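Local coordinates for protein arsenic responsive repressor ArsR (PDB 6J0E) that probably represses transcription of arsenic-resistance genes by binding their operator DNA as a dimer, and lets go of it when arsenite binds, at residues 29-32 / 33-36; 40-43 / 44-47; 80-84 / 85-89. All coordinates share one frame; numbering follows the deposited sequence.

How the interactions relate
The three contacts follow one another along the chain: interaction 1 within helix 28-38, interaction 2 at the start of helix 41-52, and interaction 3 where helix 71-83 turns into strand 87-92. Interactions 1 and 2 have centres about 16 Å apart, and both also pack on the second subunit. Interaction 3 touches the other two: Leu34 CD2 lies 3.5 Å from Ala84 O, and Arg43 CG lies 3.9 Å from Met81 CE. Arsenic is bound farther along helix 41-52 and just beyond it, beside Ala51, Gly54 and Cys55; the side chains of Leu47 and Leu87 are about 10 and 11 Å from a bound arsenic.

Interaction 1: residues 29-32 / 33-36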
ATOM      1  N   GLU B  29      -6.738 -11.817  -6.064  1.00  9.83           N
ATOM      2  CA  GLU B  29      -7.824 -11.991  -5.130  1.00 12.75           C
ATOM      3  C   GLU B  29      -7.244 -12.124  -3.681  1.00 10.99           C
ATOM      4  O   GLU B  29      -7.809 -11.579  -2.750  1.00  9.61           O
ATOM      5  CB  GLU B  29      -8.700 -13.209  -5.440  1.00 15.30           C
ATOM      6  CG  GLU B  29      -9.904 -13.266  -4.477  1.00 19.12           C
ATOM      7  CD  GLU B  29     -10.818 -14.452  -4.689  1.00 27.08           C
ATOM      8  OE1 GLU B  29     -10.540 -15.323  -5.556  1.00 25.01           O
ATOM      9  OE2 GLU B  29     -11.807 -14.471  -3.932  1.00 29.63           O
ATOM     10  N   HIS B  30      -6.036 -12.738  -3.544  1.00 10.55           N
ATOM     11  CA  HIS B  30      -5.335 -12.809  -2.288  1.00 10.69           C
ATOM     12  C   HIS B  30      -4.920 -11.453  -1.791  1.00  9.76           C
ATOM     13  O   HIS B  30      -5.088 -11.157  -0.678  1.00  8.39           O
ATOM     14  CB  HIS B  30      -4.141 -13.781  -2.480  1.00 12.17           C
ATOM     15  CG  HIS B  30      -3.356 -13.960  -1.236  1.00 13.25           C
ATOM     16  ND1 HIS B  30      -4.007 -14.300  -0.075  1.00 16.96           N
ATOM     17  CD2 HIS B  30      -2.068 -13.709  -0.934  1.00 15.69           C
ATOM     18  CE1 HIS B  30      -3.110 -14.309   0.908  1.00 14.30           C
ATOM     19  NE2 HIS B  30      -1.932 -13.963   0.411  1.00 17.24           N
ATOM     20  N   TYR B  31      -4.312 -10.609  -2.694  1.00  8.12           N
ATOM     21  CA  TYR B  31      -4.002  -9.273  -2.327  1.00  8.06           C
ATOM     22  C   TYR B  31      -5.216  -8.510  -1.797  1.00  7.01           C
ATOM     23  O   TYR B  31      -5.165  -7.739  -0.881  1.00  6.80           O
ATOM     24  CB  TYR B  31      -3.367  -8.534  -3.488  1.00 10.76           C
ATOM     25  CG  TYR B  31      -2.006  -9.080  -3.884  1.00 11.57           C
ATOM     26  CD1 TYR B  31      -1.114  -9.338  -2.873  1.00 12.63           C
ATOM     27  CD2 TYR B  31      -1.651  -9.341  -5.194  1.00 13.89           C
ATOM     28  CE1 TYR B  31       0.155  -9.780  -3.186  1.00 15.37           C
ATOM     29  CE2 TYR B  31      -0.419  -9.797  -5.521  1.00 17.07           C
ATOM     30  CZ  TYR B  31       0.459 -10.030  -4.536  1.00 22.05           C
ATOM     31  OH  TYR B  31       1.828 -10.393  -4.609  1.00 18.97           O
ATOM     32  N   ALA B  32      -6.364  -8.631  -2.461  1.00  6.74           N
ATOM     33  CA  ALA B  32      -7.539  -7.977  -1.969  1.00  8.15           C
ATOM     34  C   ALA B  32      -8.004  -8.512  -0.614  1.00  7.41           C
ATOM     35  O   ALA B  32      -8.416  -7.753   0.254  1.00  9.12           O
ATOM     36  CB  ALA B  32      -8.692  -8.162  -3.005  1.00  7.97           C
ATOM     37  N   ASP B  33      -7.885  -9.848  -0.388  1.00  7.99           N
ATOM     38  CA  ASP B  33      -8.169 -10.340   0.944  1.00  9.46           C
ATOM     39  C   ASP B  33      -7.198  -9.738   1.970  1.00  8.95           C
ATOM     40  O   ASP B  33      -7.615  -9.472   2.997  1.00  8.81           O
ATOM     41  CB  ASP B  33      -8.114 -11.894   1.086  1.00 11.02           C
ATOM     42  CG  ASP B  33      -9.076 -12.629   0.125  1.00 15.43           C
ATOM     43  OD1 ASP B  33     -10.110 -12.056  -0.221  1.00 17.00           O
ATOM     44  OD2 ASP B  33      -8.756 -13.829  -0.241  1.00 16.60           O
ATOM     45  N   LEU B  34      -5.931  -9.517   1.605  1.00  7.45           N
ATOM     46  CA  LEU B  34      -5.054  -8.903   2.567  1.00  8.04           C
ATOM     47  C   LEU B  34      -5.470  -7.494   2.880  1.00  7.15           C
ATOM     48  O   LEU B  34      -5.292  -7.005   3.972  1.00  8.29           O
ATOM     49  CB  LEU B  34      -3.582  -8.968   2.033  1.00  9.17           C
ATOM     50  CG  LEU B  34      -2.975 -10.410   1.959  1.00 10.24           C
ATOM     51  CD1 LEU B  34      -1.569 -10.296   1.410  1.00 10.93           C
ATOM     52  CD2 LEU B  34      -2.920 -10.971   3.373  1.00 11.09           C
ATOM     53  N   PHE B  35      -5.854  -6.642   1.874  1.00  7.05           N
ATOM     54  CA  PHE B  35      -6.257  -5.304   2.171  1.00  8.84           C
ATOM     55  C   PHE B  35      -7.550  -5.261   3.052  1.00  8.31           C
ATOM     56  O   PHE B  35      -7.714  -4.412   3.906  1.00  7.64           O
ATOM     57  CB  PHE B  35      -6.521  -4.531   0.833  1.00  7.57           C
ATOM     58  CG  PHE B  35      -5.288  -4.217   0.087  1.00  7.57           C
ATOM     59  CD1 PHE B  35      -4.255  -3.616   0.724  1.00  6.74           C
ATOM     60  CD2 PHE B  35      -5.208  -4.425  -1.299  1.00  8.31           C
ATOM     61  CE1 PHE B  35      -3.112  -3.284  -0.055  1.00  7.23           C
ATOM     62  CE2 PHE B  35      -4.048  -4.059  -2.082  1.00  7.56           C
ATOM     63  CZ  PHE B  35      -3.044  -3.514  -1.407  1.00  8.06           C
ATOM     64  N   LYS B  36      -8.421  -6.290   2.900  1.00  9.28           N
ATOM     65  CA  LYS B  36      -9.626  -6.429   3.662  1.00 10.84           C
ATOM     66  C   LYS B  36      -9.270  -6.671   5.150  1.00 11.66           C
ATOM     67  O   LYS B  36      -9.807  -5.966   6.011  1.00 14.78           O
ATOM     68  CB  LYS B  36     -10.489  -7.548   2.995  1.00 14.11           C
ATOM     69  CG  LYS B  36     -11.768  -7.756   3.710  1.00 16.91           C
ATOM     70  CD  LYS B  36     -12.603  -8.703   2.853  1.00 19.68           C
ATOM     71  CE  LYS B  36     -14.035  -8.402   3.035  1.00 27.19           C
ATOM     72  NZ  LYS B  36     -14.372  -8.566   4.473  1.00 29.53           N
TER
HETATM   73  O   HOH W   1     -12.074 -13.123  -1.860  1.00 22.54           O
HETATM   74  O   HOH W   2      -6.599 -15.023   0.365  1.00 18.88           O
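Residues 29-32 and 33-36 are successive turns of one regular helix, joined by four i to i+4 backbone bonds, from Asp33 N to Glu29 O (2.9 Å) through to Lys36 N to Ala32 O (3.0 Å). The main side-chain contact is His30 with Leu34, one turn apart. Leu34 lays its branch point over one face of the imidazole, a CH-pi contact with CG 4.2 Å from the centroid of the His30 ring and displaced toward the rim; CD1 of Leu34 comes to 3.8 Å from His30 NE2. His30 can offer that face because its CG stands anti to the backbone N (chi1 -179°), which brings the ring round toward the following turn.

On the outer side, Asp33 is tied back to the preceding turn through two waters. One donates to both Glu29 OE2 and Asp33 OD1, sitting 2.8 Å from the latter, so that it bridges two carboxylates whose like charges would otherwise probably disfavour their proximity. The other donates to Asp33 OD2 and lies in the plane of the His30 ring at its edge, 2.7 Å from His30 ND1. Each carboxylate oxygen of Asp33 therefore has its own water, and the imidazole is met from two directions, by leucine over a face and by water at an edge.

Tyr31 and Phe35 belong to the buried side. Tyr31 CD1 approaches Leu34 CD1 at 4.4 Å, while Phe35 CD2 lies 3.3 Å from Tyr31 O. Helix 102-111 packs here through Leu104, Leu108 and Val111, and Leu44 of the second subunit rests on Tyr31. The division into a hydrated outer side and an apolar inner side is that of an amphipathic helix, here contributing to the dimer interface of a winged-helix ArsR-type repressor.

Interaction 2: residues 40-43 / 44-47; sequences DPVR and LRIL
Asp40 caps the helix that Pro41 begins, and its backbone O accepts the first bond across the contact, from Leu44 N at 3.2 Å. Its carboxylate bends round to the N-H groups of the first turn. With CG anti to the backbone N (chi1 175°), OD1 takes a well-formed bond from Arg43 N at 3.1 Å, met on the anti side and 29° out of the carboxylate plane, and a weak one from Val42 N.

The tight part lies along the buried flank. Ile46 folds its CG1 branch back over the preceding turn, 3.2 Å from Val42 O, and its terminal CD1 reaches Val42 CG1 at 4.3 Å. Leu47 lies likewise against a carbonyl one residue on, its CG 3.4 Å from Arg43 O. Beyond them, Leu63 and Met67 of helix 60-67 cover Ile46, and Leu38 packs on both Leu44 and Leu47.

The looser flank is formed by Pro41, Val42 and Arg45, all partly exposed, though Glu29 and Leu23 of the second subunit pack on Pro41 and Arg45. Arg45 starts close to the helix, with CG 3.4 Å from Pro41 O, then bends at chi3 (-51°). This turn sends the guanidinium back over Val42, whose CA sits above one of its faces near the rim, while Val42 CG2 is 4.1 Å from Arg45 NH2. These are contacts of packing; NH1 is hydrogen-bonded to Ser28 OG of the second subunit.

Arg43 is likewise engaged beyond its own turn, NE bonding to His77 and NH1 to Val37 O, with Asp40 CG over a guanidinium face. The negative charge of Asp40 would probably be stabilised by the helix N-terminus and by the Arg43 guanidinium beside it, while the two arginines carry hydrogen bonding outward, one to helix 71-83 and the other across the dimer.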
ATOM      1  N   ASP B  40      -9.348  -2.625   9.115  1.00 12.19           N
ATOM      2  CA  ASP B  40      -9.925  -2.543  10.443  1.00 13.27           C
ATOM      3  C   ASP B  40      -9.006  -1.555  11.231  1.00 11.66           C
ATOM      4  O   ASP B  40      -7.830  -1.768  11.323  1.00  9.30           O
ATOM      5  CB  ASP B  40      -9.898  -3.926  11.111  1.00 15.30           C
ATOM      6  CG  ASP B  40     -10.389  -3.879  12.551  1.00 18.40           C
ATOM      7  OD1 ASP B  40      -9.773  -3.297  13.422  1.00 20.39           O
ATOM      8  OD2 ASP B  40     -11.392  -4.445  12.836  1.00 21.76           O
ATOM      9  N   PRO B  41      -9.528  -0.544  11.826  1.00 13.05           N
ATOM     10  CA  PRO B  41      -8.701   0.422  12.571  1.00 14.03           C
ATOM     11  C   PRO B  41      -7.867  -0.072  13.720  1.00 11.72           C
ATOM     12  O   PRO B  41      -6.704   0.358  13.856  1.00 14.00           O
ATOM     13  CB  PRO B  41      -9.738   1.465  13.148  1.00 17.06           C
ATOM     14  CG  PRO B  41     -11.066   0.966  12.739  1.00 16.71           C
ATOM     15  CD  PRO B  41     -10.992  -0.357  12.043  1.00 13.79           C
ATOM     16  N   VAL B  42      -8.426  -0.987  14.516  1.00 15.25           N
ATOM     17  CA  VAL B  42      -7.708  -1.546  15.662  1.00 15.91           C
ATOM     18  C   VAL B  42      -6.471  -2.313  15.073  1.00 11.92           C
ATOM     19  O   VAL B  42      -5.374  -2.350  15.661  1.00 10.87           O
ATOM     20  CB  VAL B  42      -8.615  -2.396  16.579  1.00 17.45           C
ATOM     21  CG1 VAL B  42      -7.816  -3.129  17.670  1.00 20.86           C
ATOM     22  CG2 VAL B  42      -9.683  -1.548  17.176  1.00 18.35           C
ATOM     23  N   ARG B  43      -6.688  -3.082  13.976  1.00 11.16           N
ATOM     24  CA  ARG B  43      -5.557  -3.804  13.390  1.00 10.27           C
ATOM     25  C   ARG B  43      -4.458  -2.927  12.951  1.00  7.82           C
ATOM     26  O   ARG B  43      -3.288  -3.212  13.120  1.00  8.04           O
ATOM     27  CB  ARG B  43      -5.955  -4.712  12.178  1.00 10.37           C
ATOM     28  CG  ARG B  43      -6.715  -5.934  12.598  1.00 14.77           C
ATOM     29  CD  ARG B  43      -7.343  -6.721  11.526  1.00 16.60           C
ATOM     30  NE  ARG B  43      -8.326  -7.553  12.153  1.00 17.90           N
ATOM     31  CZ  ARG B  43      -9.361  -8.065  11.490  1.00 25.61           C
ATOM     32  NH1 ARG B  43      -9.619  -7.686  10.206  1.00 28.14           N
ATOM     33  NH2 ARG B  43     -10.163  -8.893  12.158  1.00 29.08           N
ATOM     34  N   LEU B  44      -4.807  -1.823  12.382  1.00  9.41           N
ATOM     35  CA  LEU B  44      -3.787  -0.876  11.933  1.00 11.94           C
ATOM     36  C   LEU B  44      -3.009  -0.295  13.073  1.00 12.30           C
ATOM     37  O   LEU B  44      -1.794  -0.096  12.959  1.00 10.44           O
ATOM     38  CB  LEU B  44      -4.445   0.303  11.133  1.00 13.20           C
ATOM     39  CG  LEU B  44      -4.862  -0.165   9.768  1.00 13.23           C
ATOM     40  CD1 LEU B  44      -5.182   1.167   9.011  1.00 14.85           C
ATOM     41  CD2 LEU B  44      -3.865  -0.928   8.948  1.00 13.60           C
ATOM     42  N   ARG B  45      -3.726   0.070  14.123  1.00 12.79           N
ATOM     43  CA  ARG B  45      -3.053   0.476  15.395  1.00 14.87           C
ATOM     44  C   ARG B  45      -2.157  -0.554  16.057  1.00 12.81           C
ATOM     45  O   ARG B  45      -1.108  -0.153  16.608  1.00 13.12           O
ATOM     46  CB  ARG B  45      -4.046   0.996  16.397  1.00 14.88           C
ATOM     47  CG  ARG B  45      -4.753   2.229  15.882  1.00 17.11           C
ATOM     48  CD  ARG B  45      -5.248   3.239  16.947  1.00 15.13           C
ATOM     49  NE  ARG B  45      -6.024   2.581  17.981  1.00 18.59           N
ATOM     50  CZ  ARG B  45      -7.309   2.252  17.949  1.00 15.80           C
ATOM     51  NH1 ARG B  45      -8.031   2.438  16.892  1.00 18.57           N
ATOM     52  NH2 ARG B  45      -7.864   1.646  19.007  1.00 18.44           N
ATOM     53  N   ILE B  46      -2.544  -1.797  16.032  1.00 12.37           N
ATOM     54  CA  ILE B  46      -1.673  -2.838  16.515  1.00 13.62           C
ATOM     55  C   ILE B  46      -0.453  -2.759  15.674  1.00 13.47           C
ATOM     56  O   ILE B  46       0.644  -2.766  16.241  1.00 11.51           O
ATOM     57  CB  ILE B  46      -2.261  -4.239  16.495  1.00 13.87           C
ATOM     58  CG1 ILE B  46      -3.467  -4.253  17.380  1.00 12.57           C
ATOM     59  CG2 ILE B  46      -1.148  -5.220  16.803  1.00 14.15           C
ATOM     60  CD1 ILE B  46      -4.264  -5.553  17.534  1.00 12.78           C
ATOM     61  N   LEU B  47      -0.615  -2.754  14.328  1.00 11.70           N
ATOM     62  CA  LEU B  47       0.612  -2.614  13.498  1.00 12.46           C
ATOM     63  C   LEU B  47       1.479  -1.460  13.822  1.00 15.78           C
ATOM     64  O   LEU B  47       2.726  -1.577  13.789  1.00 16.15           O
ATOM     65  CB  LEU B  47       0.312  -2.653  11.985  1.00 13.05           C
ATOM     66  CG  LEU B  47      -0.249  -3.937  11.666  1.00 13.53           C
ATOM     67  CD1 LEU B  47      -0.653  -3.898  10.194  1.00 15.05           C
ATOM     68  CD2 LEU B  47       0.790  -5.088  11.833  1.00 14.98           C
TER

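Interaction 3: residues 80-84 / 85-89; sequences KMTEA and GFLDR
Thr82 and Leu87 cross at about a right angle where a Schellman motif ends helix 71-83 and turns the chain into the first wing strand of the winged-helix fold. The hydroxyl of Thr82 faces the leucine, OG1 lying 3.6 Å from Leu87 CB, while it makes its hydrogen bond to the backbone O of Leu78, one turn earlier. OG1 takes the place beside the backbone N (chi1 -65°), and methyl CG2 lies 3.8 Å from Leu87 O.

On the inner side, Leu87 brings CD1 to 3.7 Å from Met81 CB. Phe86 also comes in beside Met81, then diverges from Leu87, its CD2 4.0 Å from Ala84 CB. Leu34, Leu104 and Leu108 pack round the phenyl ring, and Leu50 of helix 41-52 meets Leu87.

The turn itself depends on Gly85, whose positive phi (97°) would press a side chain against Ala84 O. Its N bonds to Thr82 O at 3.1 Å, from well above the carbonyl plane, while Met81 O collects only weak bonds, from the N atoms of Gly85, Phe86 and Leu87. Thr82 CA also makes a CA-H...O contact with Leu87 O. Helix end and strand are finally bridged by one water, which donates to Thr82 O at 2.7 Å and to Leu87 O at 2.6 Å.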
ATOM      1  N   LYS B  80      -6.092 -12.992  13.563  1.00 12.69           N
ATOM      2  CA  LYS B  80      -6.468 -12.712  12.180  1.00 12.83           C
ATOM      3  C   LYS B  80      -5.225 -12.204  11.410  1.00 11.12           C
ATOM      4  O   LYS B  80      -4.994 -12.658  10.336  1.00 10.58           O
ATOM      5  CB  LYS B  80      -7.591 -11.688  12.152  1.00 14.99           C
ATOM      6  CG  LYS B  80      -8.894 -12.245  12.779  1.00 15.80           C
ATOM      7  CD  LYS B  80      -9.512 -13.397  11.994  1.00 18.52           C
ATOM      8  CE  LYS B  80     -10.932 -13.703  12.623  1.00 17.66           C
ATOM      9  NZ  LYS B  80     -11.352 -14.913  11.886  1.00 20.08           N
ATOM     10  N   MET B  81      -4.385 -11.382  12.035  1.00  9.70           N
ATOM     11  CA  MET B  81      -3.234 -10.873  11.389  1.00  9.24           C
ATOM     12  C   MET B  81      -2.133 -11.936  11.155  1.00  8.63           C
ATOM     13  O   MET B  81      -1.435 -11.919  10.174  1.00 10.38           O
ATOM     14  CB  MET B  81      -2.685  -9.644  12.050  1.00 12.48           C
ATOM     15  CG  MET B  81      -3.616  -8.485  11.772  1.00 18.92           C
ATOM     16  SD  MET B  81      -2.735  -7.115  12.482  1.00 32.91           S
ATOM     17  CE  MET B  81      -3.368  -7.292  14.086  1.00 12.92           C
ATOM     18  N   THR B  82      -2.015 -12.827  12.130  1.00  8.17           N
ATOM     19  CA  THR B  82      -1.089 -13.975  12.010  1.00  8.69           C
ATOM     20  C   THR B  82      -1.628 -14.985  10.885  1.00  9.63           C
ATOM     21  O   THR B  82      -0.823 -15.461  10.214  1.00  7.66           O
ATOM     22  CB  THR B  82      -0.984 -14.687  13.334  1.00  9.28           C
ATOM     23  OG1 THR B  82      -0.368 -13.808  14.296  1.00 10.05           O
ATOM     24  CG2 THR B  82      -0.127 -15.920  13.237  1.00  8.90           C
ATOM     25  N   GLU B  83      -2.908 -15.251  10.837  1.00  9.21           N
ATOM     26  CA  GLU B  83      -3.417 -16.202   9.828  1.00 11.45           C
ATOM     27  C   GLU B  83      -3.147 -15.535   8.457  1.00 12.56           C
ATOM     28  O   GLU B  83      -2.998 -16.207   7.404  1.00 14.62           O
ATOM     29  CB  GLU B  83      -4.855 -16.465  10.097  1.00 13.19           C
ATOM     30  CG  GLU B  83      -5.022 -17.382  11.292  1.00 16.63           C
ATOM     31  CD  GLU B  83      -6.357 -17.345  11.923  1.00 16.53           C
ATOM     32  OE1 GLU B  83      -6.587 -18.191  12.826  1.00 21.10           O
ATOM     33  OE2 GLU B  83      -7.235 -16.643  11.473  1.00 19.44           O
ATOM     34  N   ALA B  84      -3.249 -14.224   8.405  1.00  9.71           N
ATOM     35  CA  ALA B  84      -3.030 -13.522   7.116  1.00  9.00           C
ATOM     36  C   ALA B  84      -1.610 -13.483   6.679  1.00 12.18           C
ATOM     37  O   ALA B  84      -1.297 -13.122   5.535  1.00 13.56           O
ATOM     38  CB  ALA B  84      -3.693 -12.178   7.137  1.00  9.75           C
ATOM     39  N   GLY B  85      -0.682 -13.696   7.633  1.00 11.47           N
ATOM     40  CA  GLY B  85       0.741 -13.698   7.362  1.00 10.34           C
ATOM     41  C   GLY B  85       1.447 -12.356   7.678  1.00 10.06           C
ATOM     42  O   GLY B  85       2.650 -12.190   7.369  1.00  9.75           O
ATOM     43  N   PHE B  86       0.707 -11.330   8.202  1.00  8.11           N
ATOM     44  CA  PHE B  86       1.330 -10.118   8.615  1.00  9.83           C
ATOM     45  C   PHE B  86       2.282 -10.231   9.816  1.00  9.18           C
ATOM     46  O   PHE B  86       3.165  -9.394  10.003  1.00  7.97           O
ATOM     47  CB  PHE B  86       0.312  -9.012   8.908  1.00 10.24           C
ATOM     48  CG  PHE B  86      -0.512  -8.600   7.671  1.00  9.70           C
ATOM     49  CD1 PHE B  86       0.169  -8.136   6.563  1.00 14.28           C
ATOM     50  CD2 PHE B  86      -1.871  -8.701   7.647  1.00 11.49           C
ATOM     51  CE1 PHE B  86      -0.552  -7.796   5.402  1.00 15.10           C
ATOM     52  CE2 PHE B  86      -2.593  -8.373   6.477  1.00 11.43           C
ATOM     53  CZ  PHE B  86      -1.941  -7.872   5.435  1.00 12.38           C
ATOM     54  N   LEU B  87       1.912 -11.227  10.654  1.00  9.27           N
ATOM     55  CA  LEU B  87       2.647 -11.455  11.972  1.00 11.54           C
ATOM     56  C   LEU B  87       2.979 -12.909  12.038  1.00 11.15           C
ATOM     57  O   LEU B  87       2.355 -13.718  11.395  1.00 10.44           O
ATOM     58  CB  LEU B  87       1.821 -11.184  13.215  1.00 10.40           C
ATOM     59  CG  LEU B  87       1.158  -9.814  13.230  1.00 11.63           C
ATOM     60  CD1 LEU B  87       0.179  -9.762  14.402  1.00 12.50           C
ATOM     61  CD2 LEU B  87       2.079  -8.615  13.232  1.00 11.33           C
ATOM     62  N   ASP B  88       3.925 -13.217  12.888  1.00 13.61           N
ATOM     63  CA  ASP B  88       3.980 -14.666  13.251  1.00 14.44           C
ATOM     64  C   ASP B  88       4.395 -14.679  14.688  1.00 14.37           C
ATOM     65  O   ASP B  88       4.542 -13.635  15.291  1.00 11.84           O
ATOM     66  CB  ASP B  88       4.903 -15.510  12.395  1.00 17.77           C
ATOM     67  CG  ASP B  88       6.307 -15.090  12.452  1.00 18.33           C
ATOM     68  OD1 ASP B  88       6.714 -14.237  13.213  1.00 15.47           O
ATOM     69  OD2 ASP B  88       7.083 -15.720  11.704  1.00 21.42           O
ATOM     70  N   ARG B  89       4.423 -15.887  15.214  1.00 14.65           N
ATOM     71  CA  ARG B  89       4.587 -16.022  16.631  1.00 16.63           C
ATOM     72  C   ARG B  89       6.038 -16.491  16.882  1.00 18.30           C
ATOM     73  O   ARG B  89       6.564 -17.366  16.178  1.00 18.25           O
ATOM     74  CB  ARG B  89       3.563 -17.006  17.151  1.00 18.34           C
ATOM     75  CG  ARG B  89       2.116 -16.586  17.092  1.00 19.11           C
ATOM     76  CD  ARG B  89       1.179 -17.761  16.851  1.00 23.74           C
ATOM     77  NE  ARG B  89       1.209 -18.721  17.974  1.00 28.47           N
ATOM     78  CZ  ARG B  89       0.448 -18.660  19.086  1.00 31.41           C
ATOM     79  NH1 ARG B  89      -0.408 -17.687  19.298  1.00 25.21           N
ATOM     80  NH2 ARG B  89       0.603 -19.565  20.050  1.00 30.95           N
TER
HETATM   81  O   HOH W   3       1.791 -15.986  10.269  1.00 17.31           O